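Local coordinates for protein putative aldehyde dehydrogenase (Burkholderia cenocepacia, PDB 4YWE) that probably oxidises aldehydes with NAD or NADP as acceptor, and binds calcium and magnesium ions in the crystal, at residues Leu104-Ala109 / Ile282-Gly287; His229-Gly234 / Gly465-Phe470; Ala427-Leu432 / Val441-Tyr446. All blocks are in the same frame, centred on the assembly; numbering follows the deposited sequence.

Interaction 1. Residues Leu104-Ala109 / Ile282-Gly287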
ATOM      1  N   LEU A 104     -18.564  -8.134  35.609  1.00 23.25           N
ATOM      2  CA  LEU A 104     -18.453  -6.692  35.411  1.00 21.13           C
ATOM      3  C   LEU A 104     -17.102  -6.285  34.827  1.00 27.31           C
ATOM      4  O   LEU A 104     -17.017  -5.340  34.043  1.00 27.89           O
ATOM      5  CB  LEU A 104     -18.689  -5.960  36.733  1.00 22.12           C
ATOM      6  CG  LEU A 104     -20.102  -6.088  37.306  1.00 28.09           C
ATOM      7  CD1 LEU A 104     -20.221  -5.329  38.617  1.00 23.81           C
ATOM      8  CD2 LEU A 104     -21.131  -5.592  36.301  1.00 22.37           C
ATOM      9  N   LYS A 105     -16.054  -7.003  35.212  1.00 28.53           N
ATOM     10  CA  LYS A 105     -14.708  -6.721  34.725  1.00 26.25           C
ATOM     11  C   LYS A 105     -14.620  -6.926  33.213  1.00 22.63           C
ATOM     12  O   LYS A 105     -13.979  -6.147  32.507  1.00 18.84           O
ATOM     13  CB  LYS A 105     -13.686  -7.604  35.444  1.00 31.02           C
ATOM     14  CG  LYS A 105     -12.241  -7.305  35.088  1.00 39.23           C
ATOM     15  CD  LYS A 105     -11.286  -8.198  35.865  1.00 45.19           C
ATOM     16  CE  LYS A 105      -9.836  -7.873  35.543  1.00 47.54           C
ATOM     17  NZ  LYS A 105      -8.889  -8.742  36.293  1.00 48.35           N
ATOM     18  N   GLN A 106     -15.273  -7.975  32.725  1.00 20.61           N
ATOM     19  CA  GLN A 106     -15.287  -8.275  31.295  1.00 23.75           C
ATOM     20  C   GLN A 106     -16.222  -7.333  30.542  1.00 24.41           C
ATOM     21  O   GLN A 106     -15.921  -6.901  29.427  1.00 17.19           O
ATOM     22  CB  GLN A 106     -15.698  -9.731  31.058  1.00 17.97           C
ATOM     23  CG  GLN A 106     -14.761 -10.749  31.692  1.00 18.25           C
ATOM     24  CD  GLN A 106     -15.219 -12.181  31.485  1.00 24.77           C
ATOM     25  OE1 GLN A 106     -15.872 -12.500  30.492  1.00 24.03           O
ATOM     26  NE2 GLN A 106     -14.879 -13.053  32.426  1.00 18.75           N
ATOM     27  N   ALA A 107     -17.358  -7.018  31.157  1.00 25.67           N
ATOM     28  CA  ALA A 107     -18.333  -6.113  30.560  1.00 21.88           C
ATOM     29  C   ALA A 107     -17.753  -4.713  30.397  1.00 19.75           C
ATOM     30  O   ALA A 107     -18.091  -3.997  29.456  1.00 19.61           O
ATOM     31  CB  ALA A 107     -19.594  -6.067  31.401  1.00 26.17           C
ATOM     32  N   ARG A 108     -16.879  -4.327  31.321  1.00 22.10           N
ATOM     33  CA  ARG A 108     -16.211  -3.035  31.252  1.00 21.69           C
ATOM     34  C   ARG A 108     -15.170  -3.031  30.136  1.00 22.21           C
ATOM     35  O   ARG A 108     -15.003  -2.033  29.430  1.00 18.42           O
ATOM     36  CB  ARG A 108     -15.556  -2.694  32.594  1.00 23.24           C
ATOM     37  CG  ARG A 108     -14.782  -1.385  32.592  1.00 28.68           C
ATOM     38  CD  ARG A 108     -14.243  -1.040  33.974  1.00 32.56           C
ATOM     39  NE  ARG A 108     -15.306  -0.674  34.907  1.00 34.25           N
ATOM     40  CZ  ARG A 108     -15.793  -1.483  35.842  1.00 35.32           C
ATOM     41  NH1 ARG A 108     -15.311  -2.711  35.976  1.00 39.70           N
ATOM     42  NH2 ARG A 108     -16.760  -1.063  36.647  1.00 32.89           N
ATOM     43  N   ALA A 109     -14.477  -4.155  29.980  1.00 19.32           N
ATOM     44  CA  ALA A 109     -13.460  -4.293  28.947  1.00 18.23           C
ATOM     45  C   ALA A 109     -14.089  -4.230  27.558  1.00 22.03           C
ATOM     46  O   ALA A 109     -13.501  -3.681  26.623  1.00 20.72           O
ATOM     47  CB  ALA A 109     -12.692  -5.594  29.126  1.00 16.89           C
ATOM     48  N   ILE A 282     -10.229 -19.615  27.758  1.00 20.25           N
ATOM     49  CA  ILE A 282     -11.394 -20.493  27.687  1.00 19.21           C
ATOM     50  C   ILE A 282     -12.398 -20.132  28.783  1.00 20.12           C
ATOM     51  O   ILE A 282     -13.558 -20.541  28.736  1.00 24.44           O
ATOM     52  CB  ILE A 282     -10.972 -21.981  27.777  1.00 18.03           C
ATOM     53  CG1 ILE A 282     -12.125 -22.905  27.368  1.00 16.67           C
ATOM     54  CG2 ILE A 282     -10.474 -22.317  29.175  1.00 17.91           C
ATOM     55  CD1 ILE A 282     -12.720 -22.589  26.013  1.00 14.01           C
ATOM     56  N   VAL A 283     -11.953 -19.353  29.763  1.00 19.91           N
ATOM     57  CA  VAL A 283     -12.809 -18.965  30.879  1.00 20.33           C
ATOM     58  C   VAL A 283     -13.547 -17.667  30.557  1.00 20.79           C
ATOM     59  O   VAL A 283     -14.683 -17.465  30.992  1.00 20.17           O
ATOM     60  CB  VAL A 283     -11.989 -18.845  32.186  1.00 23.99           C
ATOM     61  CG1 VAL A 283     -12.773 -18.121  33.271  1.00 26.03           C
ATOM     62  CG2 VAL A 283     -11.573 -20.225  32.670  1.00 23.20           C
ATOM     63  N   GLN A 284     -12.904 -16.802  29.775  1.00 21.44           N
ATOM     64  CA  GLN A 284     -13.490 -15.522  29.372  1.00 23.45           C
ATOM     65  C   GLN A 284     -14.859 -15.699  28.723  1.00 21.50           C
ATOM     66  O   GLN A 284     -15.018 -16.498  27.800  1.00 14.62           O
ATOM     67  CB  GLN A 284     -12.554 -14.787  28.409  1.00 28.67           C
ATOM     68  CG  GLN A 284     -13.086 -13.452  27.914  1.00 36.77           C
ATOM     69  CD  GLN A 284     -12.181 -12.815  26.874  1.00 39.28           C
ATOM     70  OE1 GLN A 284     -11.186 -13.406  26.455  1.00 39.52           O
ATOM     71  NE2 GLN A 284     -12.525 -11.603  26.452  1.00 40.34           N
ATOM     72  N   ASN A 285     -15.836 -14.946  29.226  1.00 20.83           N
ATOM     73  CA  ASN A 285     -17.213 -14.982  28.737  1.00 21.10           C
ATOM     74  C   ASN A 285     -17.794 -16.395  28.788  1.00 21.94           C
ATOM     75  O   ASN A 285     -18.590 -16.776  27.933  1.00 24.20           O
ATOM     76  CB  ASN A 285     -17.292 -14.432  27.310  1.00 22.54           C
ATOM     77  CG  ASN A 285     -18.685 -13.953  26.942  1.00 20.31           C
ATOM     78  OD1 ASN A 285     -19.419 -13.436  27.784  1.00 17.14           O
ATOM     79  ND2 ASN A 285     -19.057 -14.126  25.679  1.00 22.73           N
ATOM     80  N   GLY A 286     -17.390 -17.165  29.794  1.00 15.53           N
ATOM     81  CA  GLY A 286     -17.867 -18.527  29.955  1.00 19.77           C
ATOM     82  C   GLY A 286     -17.584 -19.427  28.767  1.00 19.02           C
ATOM     83  O   GLY A 286     -18.342 -20.355  28.485  1.00 18.33           O
ATOM     84  N   GLY A 287     -16.493 -19.147  28.062  1.00 22.00           N
ATOM     85  CA  GLY A 287     -16.126 -19.917  26.887  1.00 21.26           C
ATOM     86  C   GLY A 287     -17.008 -19.638  25.685  1.00 22.52           C
ATOM     87  O   GLY A 287     -16.870 -20.272  24.640  1.00 21.63           O
TER
HETATM   88  O   HOH W   1     -15.725 -15.643  32.156  1.00 26.01           O
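Gln106 reaches from helix 104-124 to the backbone just past helix 271-283, in a run that matches the family's cysteine signature. Its OE1 accepts the backbone N-H of Asn285, with Asn285 N to Gln106 OE1 at 2.8 Å. The bond is bent, 140° at the hydrogen, and the donor lies 25° from the plane of the Gln106 amide. The same amide works on its other end too. Gln106 NE2 gives a hydrogen to the oxygen of water 1 at 2.7 Å, and that water donates on to Val283 O. The modelled length of this last bond is too short to trust in detail. CG of Gln106 stands anti to the carbonyl carbon (chi1 -61°), and the chain runs straight beyond it, which carries the amide across. Gln284 adds a looser touch, its CG 3.9 Å from Gln106 OE1.

Further out, Val283 O also takes the backbone N-H of Gly286, with Gly286 N to Val283 O at 3.0 Å. Asn285 turns its side chain to other partners. Its ND2 binds the carbonyl of Gln288 and, weakly, that of Asn158. Ala107 of the same helix as Gln106 packs on helix 89-100.

The two ends of the Gln106 amide have opposite tasks, accepting with OE1 and donating with NE2. This would fix which way round the amide sits.

Interaction 2. Residues His229-Gly234 / Gly465-Phe470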
ATOM      1  N   HIS A 229     -24.496  -5.303   1.197  1.00 15.12           N
ATOM      2  CA  HIS A 229     -23.468  -6.136   1.816  1.00 11.71           C
ATOM      3  C   HIS A 229     -23.898  -6.542   3.219  1.00 12.39           C
ATOM      4  O   HIS A 229     -24.506  -5.754   3.942  1.00 14.06           O
ATOM      5  CB  HIS A 229     -22.127  -5.400   1.862  1.00 13.61           C
ATOM      6  CG  HIS A 229     -21.084  -6.092   2.685  1.00 15.14           C
ATOM      7  ND1 HIS A 229     -20.226  -7.036   2.160  1.00 15.50           N
ATOM      8  CD2 HIS A 229     -20.761  -5.978   3.995  1.00 17.78           C
ATOM      9  CE1 HIS A 229     -19.422  -7.472   3.112  1.00 16.27           C
ATOM     10  NE2 HIS A 229     -19.725  -6.847   4.235  1.00 20.23           N
ATOM     11  N   ILE A 230     -23.581  -7.774   3.601  1.00 14.60           N
ATOM     12  CA  ILE A 230     -23.977  -8.280   4.908  1.00 12.08           C
ATOM     13  C   ILE A 230     -22.762  -8.718   5.715  1.00 12.67           C
ATOM     14  O   ILE A 230     -21.905  -9.453   5.222  1.00 10.51           O
ATOM     15  CB  ILE A 230     -24.980  -9.443   4.774  1.00 15.88           C
ATOM     16  CG1 ILE A 230     -26.241  -8.981   4.042  1.00 20.55           C
ATOM     17  CG2 ILE A 230     -25.336 -10.000   6.146  1.00 12.82           C
ATOM     18  CD1 ILE A 230     -27.282 -10.067   3.876  1.00 22.77           C
ATOM     19  N   SER A 231     -22.699  -8.257   6.959  1.00 10.69           N
ATOM     20  CA  SER A 231     -21.671  -8.695   7.893  1.00 10.46           C
ATOM     21  C   SER A 231     -22.286  -9.635   8.924  1.00 19.60           C
ATOM     22  O   SER A 231     -23.032  -9.201   9.803  1.00 19.58           O
ATOM     23  CB  SER A 231     -21.018  -7.496   8.581  1.00 10.42           C
ATOM     24  OG  SER A 231     -20.093  -7.917   9.567  1.00 13.71           O
ATOM     25  N   PHE A 232     -21.978 -10.924   8.810  1.00 13.56           N
ATOM     26  CA  PHE A 232     -22.570 -11.919   9.695  1.00 11.98           C
ATOM     27  C   PHE A 232     -21.573 -12.466  10.709  1.00 17.92           C
ATOM     28  O   PHE A 232     -20.418 -12.741  10.381  1.00 22.64           O
ATOM     29  CB  PHE A 232     -23.163 -13.077   8.884  1.00 10.90           C
ATOM     30  CG  PHE A 232     -23.770 -14.162   9.734  1.00 12.53           C
ATOM     31  CD1 PHE A 232     -25.098 -14.092  10.121  1.00 16.13           C
ATOM     32  CD2 PHE A 232     -23.015 -15.250  10.146  1.00 11.09           C
ATOM     33  CE1 PHE A 232     -25.660 -15.084  10.905  1.00 20.24           C
ATOM     34  CE2 PHE A 232     -23.569 -16.242  10.930  1.00 15.80           C
ATOM     35  CZ  PHE A 232     -24.895 -16.163  11.307  1.00 18.55           C
ATOM     36  N   THR A 233     -22.042 -12.635  11.942  1.00 13.88           N
ATOM     37  CA  THR A 233     -21.274 -13.299  12.985  1.00 10.79           C
ATOM     38  C   THR A 233     -22.194 -14.208  13.792  1.00 15.25           C
ATOM     39  O   THR A 233     -23.100 -13.734  14.476  1.00 18.74           O
ATOM     40  CB  THR A 233     -20.593 -12.296  13.932  1.00 18.73           C
ATOM     41  OG1 THR A 233     -19.723 -11.440  13.183  1.00 20.29           O
ATOM     42  CG2 THR A 233     -19.787 -13.033  14.989  1.00 17.58           C
ATOM     43  N   GLY A 234     -21.962 -15.514  13.703  1.00 13.07           N
ATOM     44  CA  GLY A 234     -22.785 -16.476  14.411  1.00 12.24           C
ATOM     45  C   GLY A 234     -22.440 -17.916  14.090  1.00 15.66           C
ATOM     46  O   GLY A 234     -21.332 -18.213  13.646  1.00 18.62           O
ATOM     47  N   GLY A 465     -13.517 -14.083   4.933  1.00 19.47           N
ATOM     48  CA  GLY A 465     -13.482 -12.636   5.019  1.00 16.51           C
ATOM     49  C   GLY A 465     -12.785 -12.178   6.283  1.00 15.16           C
ATOM     50  O   GLY A 465     -12.540 -12.978   7.187  1.00  9.29           O
ATOM     51  N   ARG A 466     -12.463 -10.890   6.352  1.00  9.51           N
ATOM     52  CA  ARG A 466     -11.740 -10.355   7.498  1.00  8.70           C
ATOM     53  C   ARG A 466     -12.406  -9.102   8.053  1.00 15.90           C
ATOM     54  O   ARG A 466     -12.848  -8.234   7.299  1.00 17.49           O
ATOM     55  CB  ARG A 466     -10.290 -10.043   7.115  1.00 13.49           C
ATOM     56  CG  ARG A 466      -9.465 -11.259   6.715  1.00 13.93           C
ATOM     57  CD  ARG A 466      -9.226 -12.188   7.899  1.00 14.23           C
ATOM     58  NE  ARG A 466      -8.450 -13.371   7.528  1.00 14.43           N
ATOM     59  CZ  ARG A 466      -8.987 -14.518   7.117  1.00 17.20           C
ATOM     60  NH1 ARG A 466     -10.304 -14.641   7.022  1.00  9.21           N
ATOM     61  NH2 ARG A 466      -8.205 -15.543   6.803  1.00 13.08           N
ATOM     62  N   GLU A 467     -12.484  -9.021   9.378  1.00 14.29           N
ATOM     63  CA  GLU A 467     -12.934  -7.806  10.044  1.00 13.65           C
ATOM     64  C   GLU A 467     -11.920  -7.427  11.123  1.00 16.35           C
ATOM     65  O   GLU A 467     -10.920  -8.125  11.301  1.00 15.43           O
ATOM     66  CB  GLU A 467     -14.338  -7.986  10.627  1.00 13.08           C
ATOM     67  CG  GLU A 467     -15.391  -8.282   9.561  1.00 12.37           C
ATOM     68  CD  GLU A 467     -16.797  -7.909   9.985  1.00 13.99           C
ATOM     69  OE1 GLU A 467     -17.012  -7.639  11.183  1.00 14.52           O
ATOM     70  OE2 GLU A 467     -17.691  -7.880   9.111  1.00 14.85           O
ATOM     71  N   LYS A 468     -12.182  -6.322  11.820  1.00 10.64           N
ATOM     72  CA  LYS A 468     -11.203  -5.650  12.683  1.00 12.79           C
ATOM     73  C   LYS A 468     -10.032  -5.113  11.857  1.00 14.53           C
ATOM     74  O   LYS A 468      -9.855  -5.478  10.693  1.00 10.14           O
ATOM     75  CB  LYS A 468     -10.668  -6.575  13.783  1.00 15.47           C
ATOM     76  CG  LYS A 468     -11.713  -7.212  14.678  1.00 12.22           C
ATOM     77  CD  LYS A 468     -11.033  -7.983  15.800  1.00 12.72           C
ATOM     78  CE  LYS A 468     -12.008  -8.862  16.564  1.00 18.16           C
ATOM     79  NZ  LYS A 468     -11.325  -9.590  17.670  1.00 16.76           N
ATOM     80  N   GLY A 469      -9.236  -4.238  12.465  1.00 18.97           N
ATOM     81  CA  GLY A 469      -8.083  -3.665  11.795  1.00 16.58           C
ATOM     82  C   GLY A 469      -8.426  -2.820  10.583  1.00 15.22           C
ATOM     83  O   GLY A 469      -9.595  -2.648  10.241  1.00 16.88           O
ATOM     84  N   PHE A 470      -7.397  -2.292   9.929  1.00 14.74           N
ATOM     85  CA  PHE A 470      -7.584  -1.463   8.745  1.00 14.97           C
ATOM     86  C   PHE A 470      -8.132  -2.292   7.586  1.00 12.69           C
ATOM     87  O   PHE A 470      -8.913  -1.799   6.771  1.00 12.61           O
ATOM     88  CB  PHE A 470      -6.264  -0.800   8.345  1.00 16.57           C
ATOM     89  CG  PHE A 470      -6.426   0.362   7.406  1.00 18.05           C
ATOM     90  CD1 PHE A 470      -6.527   0.160   6.039  1.00 18.31           C
ATOM     91  CD2 PHE A 470      -6.475   1.658   7.892  1.00 17.99           C
ATOM     92  CE1 PHE A 470      -6.678   1.230   5.174  1.00 18.29           C
ATOM     93  CE2 PHE A 470      -6.624   2.731   7.032  1.00 18.17           C
ATOM     94  CZ  PHE A 470      -6.726   2.516   5.672  1.00 17.23           C
TER
HETATM   95  O   HOH W   2     -17.279  -7.076   6.420  1.00 17.20           O
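Ser231 and Glu467 meet in one very small, buried spot. The serine OG donates to Glu467 OE2, and the modelled distance of 2.4 Å between Ser231 OG and Glu467 OE2 is very short, so its exact value is doubtful. The other carboxylate oxygen takes no part in this bond: Glu467 OE1 is 3.5 Å from Ser231 OG, at a poor angle. Glu467 OE2 also comes within 3.4 Å of Ser231 CB. Glu467 sends CG anti to its carbonyl carbon (chi1 -62°) and then extends, so the carboxylate crosses from the loop to strand 229-233. The backbones stay far apart, 9.0 Å between the CA atoms of Ser231 and Glu467.

Beside this point the contact is looser, and a single water fills in. Water 2 donates to Glu467 OE2 at 2.8 Å. The oxygen of water 2 also bonds His229 NE2 at 3.3 Å. The water spans the gap, for His229 NE2 is 5.4 Å from Glu467 OE2. OE2 thus accepts both the serine hydroxyl and the water.

Neighbours complete the setting. Ser231 OG also bonds Ser167 OG on helix 160-174, while Arg166 of that helix makes a long, weak ion pair with Glu467 OE1. His229 stacks on the ring of His148.

Strand 229-233 lies in a mixed sheet beside strand 253-256, which ends in Glu256, the predicted active-site glutamate. Glu467 touches Glu256. A second glutamate beside the predicted active-site one, on the loop after strand 463-464, is consistent with the active-site region of the aldehyde dehydrogenase fold.

Interaction 3. Residues Ala427-Leu432 / Val441-Tyr446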
ATOM      1  N   ALA A 427      12.766 -20.085  15.611  1.00 19.83           N
ATOM      2  CA  ALA A 427      12.585 -20.714  14.310  1.00 19.70           C
ATOM      3  C   ALA A 427      11.290 -21.512  14.298  1.00 23.35           C
ATOM      4  O   ALA A 427      10.520 -21.448  13.341  1.00 20.75           O
ATOM      5  CB  ALA A 427      13.768 -21.608  13.975  1.00 20.67           C
ATOM      6  N   ARG A 428      11.054 -22.247  15.379  1.00 24.87           N
ATOM      7  CA  ARG A 428       9.850 -23.055  15.529  1.00 24.60           C
ATOM      8  C   ARG A 428       8.588 -22.196  15.511  1.00 24.10           C
ATOM      9  O   ARG A 428       7.576 -22.583  14.926  1.00 24.65           O
ATOM     10  CB  ARG A 428       9.918 -23.866  16.825  1.00 25.17           C
ATOM     11  CG  ARG A 428       8.651 -24.632  17.157  1.00 22.85           C
ATOM     12  CD  ARG A 428       8.780 -25.320  18.502  1.00 23.42           C
ATOM     13  NE  ARG A 428       9.721 -26.433  18.452  1.00 25.59           N
ATOM     14  CZ  ARG A 428      10.320 -26.951  19.518  1.00 24.66           C
ATOM     15  NH1 ARG A 428      10.088 -26.445  20.721  1.00 22.92           N
ATOM     16  NH2 ARG A 428      11.160 -27.968  19.378  1.00 28.68           N
ATOM     17  N   GLN A 429       8.657 -21.030  16.148  1.00 25.23           N
ATOM     18  CA  GLN A 429       7.527 -20.106  16.201  1.00 21.20           C
ATOM     19  C   GLN A 429       7.029 -19.731  14.809  1.00 21.13           C
ATOM     20  O   GLN A 429       5.851 -19.900  14.493  1.00 15.64           O
ATOM     21  CB  GLN A 429       7.909 -18.838  16.968  1.00 16.77           C
ATOM     22  CG  GLN A 429       8.134 -19.046  18.455  1.00 17.14           C
ATOM     23  CD  GLN A 429       8.880 -17.891  19.098  1.00 20.91           C
ATOM     24  OE1 GLN A 429       9.150 -16.875  18.455  1.00 19.86           O
ATOM     25  NE2 GLN A 429       9.218 -18.043  20.373  1.00 20.54           N
ATOM     26  N   MET A 430       7.935 -19.222  13.980  1.00 23.50           N
ATOM     27  CA  MET A 430       7.577 -18.762  12.645  1.00 23.02           C
ATOM     28  C   MET A 430       7.244 -19.924  11.715  1.00 21.87           C
ATOM     29  O   MET A 430       6.360 -19.812  10.865  1.00 24.58           O
ATOM     30  CB  MET A 430       8.709 -17.924  12.050  1.00 30.38           C
ATOM     31  CG  MET A 430       9.016 -16.666  12.845  1.00 37.03           C
ATOM     32  SD  MET A 430       7.531 -15.700  13.179  1.00 39.20           S
ATOM     33  CE  MET A 430       6.995 -15.309  11.514  1.00 34.90           C
ATOM     34  N   ARG A 431       7.956 -21.034  11.883  1.00 20.64           N
ATOM     35  CA  ARG A 431       7.746 -22.217  11.059  0.72 23.76           C
ATOM     36  C   ARG A 431       6.332 -22.765  11.240  1.00 24.48           C
ATOM     37  O   ARG A 431       5.671 -23.139  10.273  1.00 29.77           O
ATOM     38  CB  ARG A 431       8.786 -23.288  11.399  0.72 25.64           C
ATOM     39  CG  ARG A 431       8.795 -24.485  10.466  0.72 26.75           C
ATOM     40  CD  ARG A 431      10.055 -25.324  10.648  0.72 26.25           C
ATOM     41  NE  ARG A 431      10.224 -25.790  12.022  0.72 24.89           N
ATOM     42  CZ  ARG A 431      11.205 -25.401  12.831  0.72 25.79           C
ATOM     43  NH1 ARG A 431      12.117 -24.538  12.405  0.72 24.87           N
ATOM     44  NH2 ARG A 431      11.279 -25.880  14.067  0.72 25.35           N
ATOM     45  N   LEU A 432       5.874 -22.806  12.487  1.00 23.05           N
ATOM     46  CA  LEU A 432       4.534 -23.294  12.794  1.00 23.23           C
ATOM     47  C   LEU A 432       3.468 -22.310  12.332  1.00 19.77           C
ATOM     48  O   LEU A 432       2.441 -22.710  11.785  1.00 22.75           O
ATOM     49  CB  LEU A 432       4.383 -23.546  14.293  1.00 22.94           C
ATOM     50  CG  LEU A 432       5.163 -24.713  14.891  1.00 22.44           C
ATOM     51  CD1 LEU A 432       5.005 -24.696  16.391  1.00 20.58           C
ATOM     52  CD2 LEU A 432       4.689 -26.034  14.314  1.00 22.86           C
ATOM     53  N   VAL A 441      -2.480 -15.950  14.298  1.00 21.43           N
ATOM     54  CA  VAL A 441      -1.574 -16.800  15.060  1.00 19.25           C
ATOM     55  C   VAL A 441      -0.894 -15.954  16.131  1.00 17.51           C
ATOM     56  O   VAL A 441      -0.303 -14.916  15.833  1.00 13.38           O
ATOM     57  CB  VAL A 441      -0.532 -17.485  14.155  1.00 16.75           C
ATOM     58  CG1 VAL A 441       0.398 -18.349  14.987  1.00 16.81           C
ATOM     59  CG2 VAL A 441      -1.220 -18.320  13.085  1.00 12.71           C
ATOM     60  N   PHE A 442      -0.989 -16.394  17.380  1.00 14.52           N
ATOM     61  CA  PHE A 442      -0.383 -15.661  18.485  1.00 14.82           C
ATOM     62  C   PHE A 442       0.822 -16.411  19.037  1.00 15.70           C
ATOM     63  O   PHE A 442       0.737 -17.597  19.356  1.00 16.96           O
ATOM     64  CB  PHE A 442      -1.411 -15.409  19.590  1.00 15.16           C
ATOM     65  CG  PHE A 442      -2.558 -14.539  19.161  1.00 16.17           C
ATOM     66  CD1 PHE A 442      -2.461 -13.159  19.226  1.00 14.77           C
ATOM     67  CD2 PHE A 442      -3.733 -15.100  18.689  1.00 21.03           C
ATOM     68  CE1 PHE A 442      -3.513 -12.355  18.831  1.00 20.70           C
ATOM     69  CE2 PHE A 442      -4.791 -14.302  18.291  1.00 19.27           C
ATOM     70  CZ  PHE A 442      -4.680 -12.928  18.363  1.00 19.58           C
ATOM     71  N   ILE A 443       1.945 -15.710  19.141  1.00 16.38           N
ATOM     72  CA  ILE A 443       3.178 -16.305  19.636  1.00 19.70           C
ATOM     73  C   ILE A 443       3.438 -15.862  21.069  1.00 22.82           C
ATOM     74  O   ILE A 443       3.634 -14.672  21.336  1.00 19.05           O
ATOM     75  CB  ILE A 443       4.365 -15.954  18.726  1.00 23.14           C
ATOM     76  CG1 ILE A 443       4.144 -16.531  17.326  1.00 25.61           C
ATOM     77  CG2 ILE A 443       5.666 -16.470  19.323  1.00 18.99           C
ATOM     78  CD1 ILE A 443       5.289 -16.281  16.370  1.00 28.25           C
ATOM     79  N   ASN A 444       3.433 -16.833  21.982  1.00 19.16           N
ATOM     80  CA  ASN A 444       3.653 -16.597  23.408  1.00 20.44           C
ATOM     81  C   ASN A 444       2.663 -15.580  23.975  1.00 30.30           C
ATOM     82  O   ASN A 444       2.990 -14.797  24.867  1.00 32.47           O
ATOM     83  CB  ASN A 444       5.095 -16.152  23.661  1.00 21.72           C
ATOM     84  CG  ASN A 444       6.096 -17.261  23.390  1.00 30.34           C
ATOM     85  OD1 ASN A 444       5.795 -18.439  23.577  1.00 28.86           O
ATOM     86  ND2 ASN A 444       7.290 -16.888  22.946  1.00 22.81           N
ATOM     87  N   ASN A 445       1.449 -15.612  23.437  1.00 29.66           N
ATOM     88  CA  ASN A 445       0.323 -14.846  23.952  1.00 27.54           C
ATOM     89  C   ASN A 445      -0.941 -15.421  23.325  1.00 25.56           C
ATOM     90  O   ASN A 445      -0.881 -16.437  22.631  1.00 17.54           O
ATOM     91  CB  ASN A 445       0.461 -13.352  23.643  1.00 26.27           C
ATOM     92  CG  ASN A 445       0.252 -13.034  22.175  1.00 24.61           C
ATOM     93  OD1 ASN A 445      -0.739 -12.410  21.800  1.00 25.29           O
ATOM     94  ND2 ASN A 445       1.194 -13.454  21.337  1.00 23.73           N
ATOM     95  N   TYR A 446      -2.078 -14.782  23.568  1.00 24.61           N
ATOM     96  CA  TYR A 446      -3.333 -15.221  22.969  1.00 25.09           C
ATOM     97  C   TYR A 446      -4.362 -14.103  23.010  1.00 31.12           C
ATOM     98  O   TYR A 446      -5.111 -13.973  23.978  1.00 34.75           O
ATOM     99  CB  TYR A 446      -3.873 -16.460  23.685  1.00 22.85           C
ATOM    100  CG  TYR A 446      -4.913 -17.212  22.888  1.00 21.21           C
ATOM    101  CD1 TYR A 446      -4.544 -18.228  22.017  1.00 18.68           C
ATOM    102  CD2 TYR A 446      -6.262 -16.901  23.001  1.00 16.79           C
ATOM    103  CE1 TYR A 446      -5.487 -18.916  21.283  1.00 15.46           C
ATOM    104  CE2 TYR A 446      -7.213 -17.585  22.272  1.00 20.26           C
ATOM    105  CZ  TYR A 446      -6.819 -18.591  21.415  1.00 20.50           C
ATOM    106  OH  TYR A 446      -7.760 -19.275  20.686  1.00 19.82           O
TER
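The carbonyl O of Ile443, a residue packed on Gln429, accepts a hydrogen from Asn445 ND2, with Ile443 O to Asn445 ND2 at 2.7 Å. That donor comes from above the carbonyl plane, 70° out of it, with 147° at the hydrogen. Asn445 ND2 also bonds Ala483 O of a neighbouring subunit, so one amide nitrogen serves two chains.

Across the contact the grip is mostly apolar. Ile443 CG2 sits against the amide end of Gln429, 3.5 Å from Gln429 CD. Ile443 CD1 reaches the root of the same side chain, 3.7 Å from Gln429 CB. The two side chains cross at about a right angle. Ile443 CD1 also meets Met430 SD at 3.9 Å. Met430 leaves its helix pointing away from the strand, but the bend at chi2 (-51°) brings the sulfur back toward Ile443.

Strand 418-422, helix 426-435 and strand 440-443 form a beta-alpha-beta crossover, and this contact seats the helix on its second strand. That strand is at the edge of the sheet within the chain. A parallel strand of a neighbouring subunit pairs with Val441, Phe442 and Ile443, so the sheet continues across the interface.

The two polar ends near the strand's end do not bond each other. Gln429 NE2 and Asn444 ND2 are 3.4 Å apart, both donors, with amide planes perpendicular. Each residue turns to Thr423 instead: Gln429 NE2 to its O, and Asn444 OD1 to its N.

Interactions 2 and 3 are buried, while interaction 1 is only partly so. Interaction 2 lies nearest the chain centre, beside the predicted active-site glutamate, and is almost wholly polar. Interaction 1 is also polar, but there a side-chain amide reads backbone groups where helix 271-283 ends. Interaction 3 sits about 23 Å from the centre (contact centre to chain centre) and is chiefly apolar, at an edge where other subunits join. Waters take part in interactions 1 and 2. The three contacts use different segments, though Tyr446 of interaction 3 also touches helix 271-283, whose end interaction 1 holds. Along the chain, interaction 3 is nested inside the loop that interaction 2 closes, and interactions 1 and 2 alternate.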